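Local coordinates for rhamnogalacturonan endolyase YesW (Bacillus subtilis, PDB 2ZUX), which cleaves the rhamnogalacturonan backbone of plant cell-wall pectin by endo-type elimination, requiring calcium or manganese for activity, at residues Ala2-Ala7 with Asn579-Pro583. Residues are numbered along the deposited sequence; the frame is centred on the assembly and turned at random.
Sequences ARQMEA and NMYTP
One face of the Y581 ring lies under the backbone of Q4, whose CA makes a CH-pi contact 3.8 Å from the ring centroid and 17° off the normal. At the ring edge, in its plane, sit the carbonyl O of A2, 3.5 Å from Y581 CE2, and a water that links Y581 OH to Q4 OE1. With CG set between its backbone N and carbonyl carbon (chi1 68°), Y581 folds its ring back over the neighbouring strand. Cutting this tyrosine back to an alanine would probably uncover the CA of Q4 and leave the bridging water without its phenolic mate. Q4 and Y581 have further polar partners: Q4 NE2 donates to the carbonyl of D185, a calcium-binding residue, and Y581 OH bonds to Q278. The backbones illustrate how chain termini can be joined by a two-stranded parallel sheet, 3-4 beside 580-581, at the surface of this beta-propeller lyase. R3 N donates to N579 O (3.0 Å) and Y581 N to R3 O (2.9 Å); Y581 O in turn accepts from M5 N (2.8 Å). M580, on the same face of the sheet as R3, meets M5, the two side chains crossing at about a right angle with M580 CE 3.8 Å from M5 CB. The guanidinium of R3 forms a salt bridge through NH2 with D339.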
loop_
_atom_site.group_PDB
_atom_site.type_symbol
_atom_site.label_atom_id
_atom_site.label_comp_id
_atom_site.label_asym_id
_atom_site.label_seq_id
_atom_site.Cartn_x
_atom_site.Cartn_y
_atom_site.Cartn_z
ATOM N N ALA A 2 -3.294 -11.135 -20.341
ATOM C CA ALA A 2 -3.058 -9.716 -19.941
ATOM C C ALA A 2 -3.997 -9.304 -18.814
ATOM O O ALA A 2 -5.162 -9.702 -18.799
ATOM C CB ALA A 2 -3.243 -8.800 -21.142
ATOM N N ARG A 3 -3.474 -8.510 -17.878
ATOM C CA ARG A 3 -4.241 -8.029 -16.726
ATOM C C ARG A 3 -4.792 -6.635 -16.942
ATOM O O ARG A 3 -4.117 -5.773 -17.501
ATOM C CB ARG A 3 -3.361 -7.958 -15.479
ATOM C CG ARG A 3 -2.972 -9.267 -14.912
ATOM C CD ARG A 3 -2.347 -9.063 -13.559
ATOM N NE ARG A 3 -2.091 -10.352 -12.963
ATOM C CZ ARG A 3 -2.041 -10.579 -11.659
ATOM N NH1 ARG A 3 -2.220 -9.584 -10.796
ATOM N NH2 ARG A 3 -1.812 -11.808 -11.232
ATOM N N GLN A 4 -6.004 -6.405 -16.443
ATOM C CA GLN A 4 -6.542 -5.062 -16.353
ATOM C C GLN A 4 -5.637 -4.200 -15.468
ATOM O O GLN A 4 -5.351 -4.572 -14.327
ATOM C CB GLN A 4 -7.949 -5.105 -15.766
ATOM C CG GLN A 4 -8.594 -3.743 -15.610
ATOM C CD GLN A 4 -9.707 -3.752 -14.576
ATOM O OE1 GLN A 4 -10.687 -4.491 -14.699
ATOM N NE2 GLN A 4 -9.548 -2.945 -13.532
ATOM N N MET A 5 -5.163 -3.081 -15.999
ATOM C CA MET A 5 -4.425 -2.086 -15.205
ATOM C C MET A 5 -4.924 -0.691 -15.584
ATOM O O MET A 5 -5.716 -0.545 -16.515
ATOM C CB MET A 5 -2.906 -2.235 -15.385
ATOM C CG MET A 5 -2.378 -3.611 -14.946
ATOM S SD MET A 5 -2.495 -3.977 -13.164
ATOM C CE MET A 5 -0.943 -3.287 -12.576
ATOM N N GLU A 6 -4.475 0.334 -14.868
ATOM C CA GLU A 6 -5.037 1.673 -15.025
ATOM C C GLU A 6 -4.506 2.387 -16.249
ATOM O O GLU A 6 -3.319 2.340 -16.543
ATOM C CB GLU A 6 -4.762 2.510 -13.775
ATOM C CG GLU A 6 -5.617 2.080 -12.585
ATOM C CD GLU A 6 -4.939 2.249 -11.231
ATOM O OE1 GLU A 6 -3.692 2.161 -11.153
ATOM O OE2 GLU A 6 -5.674 2.435 -10.236
ATOM N N ALA A 7 -5.405 3.066 -16.953
ATOM C CA ALA A 7 -4.995 4.021 -17.977
ATOM C C ALA A 7 -4.466 5.262 -17.271
ATOM O O ALA A 7 -5.226 6.002 -16.638
ATOM C CB ALA A 7 -6.166 4.360 -18.897
ATOM N N ASN A 579 2.400 -7.201 -19.059
ATOM C CA ASN A 579 1.349 -7.835 -19.841
ATOM C C ASN A 579 0.007 -7.317 -19.341
ATOM O O ASN A 579 -0.581 -7.869 -18.411
ATOM C CB ASN A 579 1.423 -9.364 -19.739
ATOM C CG ASN A 579 0.514 -10.061 -20.739
ATOM O OD1 ASN A 579 -0.015 -9.436 -21.657
ATOM N ND2 ASN A 579 0.332 -11.367 -20.561
ATOM N N MET A 580 -0.461 -6.239 -19.957
ATOM C CA MET A 580 -1.617 -5.515 -19.440
ATOM C C MET A 580 -2.505 -4.947 -20.534
ATOM O O MET A 580 -2.079 -4.784 -21.678
ATOM C CB MET A 580 -1.155 -4.377 -18.516
ATOM C CG MET A 580 -0.186 -3.387 -19.166
ATOM S SD MET A 580 0.120 -1.930 -18.157
ATOM C CE MET A 580 -1.305 -0.932 -18.569
ATOM N N TYR A 581 -3.747 -4.659 -20.170
ATOM C CA TYR A 581 -4.620 -3.818 -20.972
ATOM C C TYR A 581 -5.258 -2.802 -20.036
ATOM O O TYR A 581 -5.266 -2.997 -18.812
ATOM C CB TYR A 581 -5.699 -4.652 -21.680
ATOM C CG TYR A 581 -6.718 -5.278 -20.752
ATOM C CD1 TYR A 581 -7.904 -4.613 -20.437
ATOM C CD2 TYR A 581 -6.503 -6.542 -20.206
ATOM C CE1 TYR A 581 -8.841 -5.180 -19.589
ATOM C CE2 TYR A 581 -7.436 -7.121 -19.355
ATOM C CZ TYR A 581 -8.603 -6.436 -19.057
ATOM O OH TYR A 581 -9.531 -7.001 -18.223
ATOM N N THR A 582 -5.782 -1.721 -20.597
ATOM C CA THR A 582 -6.531 -0.759 -19.793
ATOM C C THR A 582 -8.000 -0.755 -20.222
ATOM O O THR A 582 -8.311 -1.132 -21.355
ATOM C CB THR A 582 -5.944 0.671 -19.885
ATOM O OG1 THR A 582 -6.177 1.210 -21.193
ATOM C CG2 THR A 582 -4.446 0.672 -19.600
ATOM N N PRO A 583 -8.916 -0.368 -19.313
ATOM C CA PRO A 583 -10.308 -0.171 -19.720
ATOM C C PRO A 583 -10.443 0.858 -20.845
ATOM O O PRO A 583 -11.342 0.740 -21.676
ATOM C CB PRO A 583 -10.967 0.354 -18.445
ATOM C CG PRO A 583 -10.137 -0.224 -17.341
ATOM C CD PRO A 583 -8.741 -0.164 -17.861
HETATM O O HOH W 1 -11.403 -5.451 -17.226
#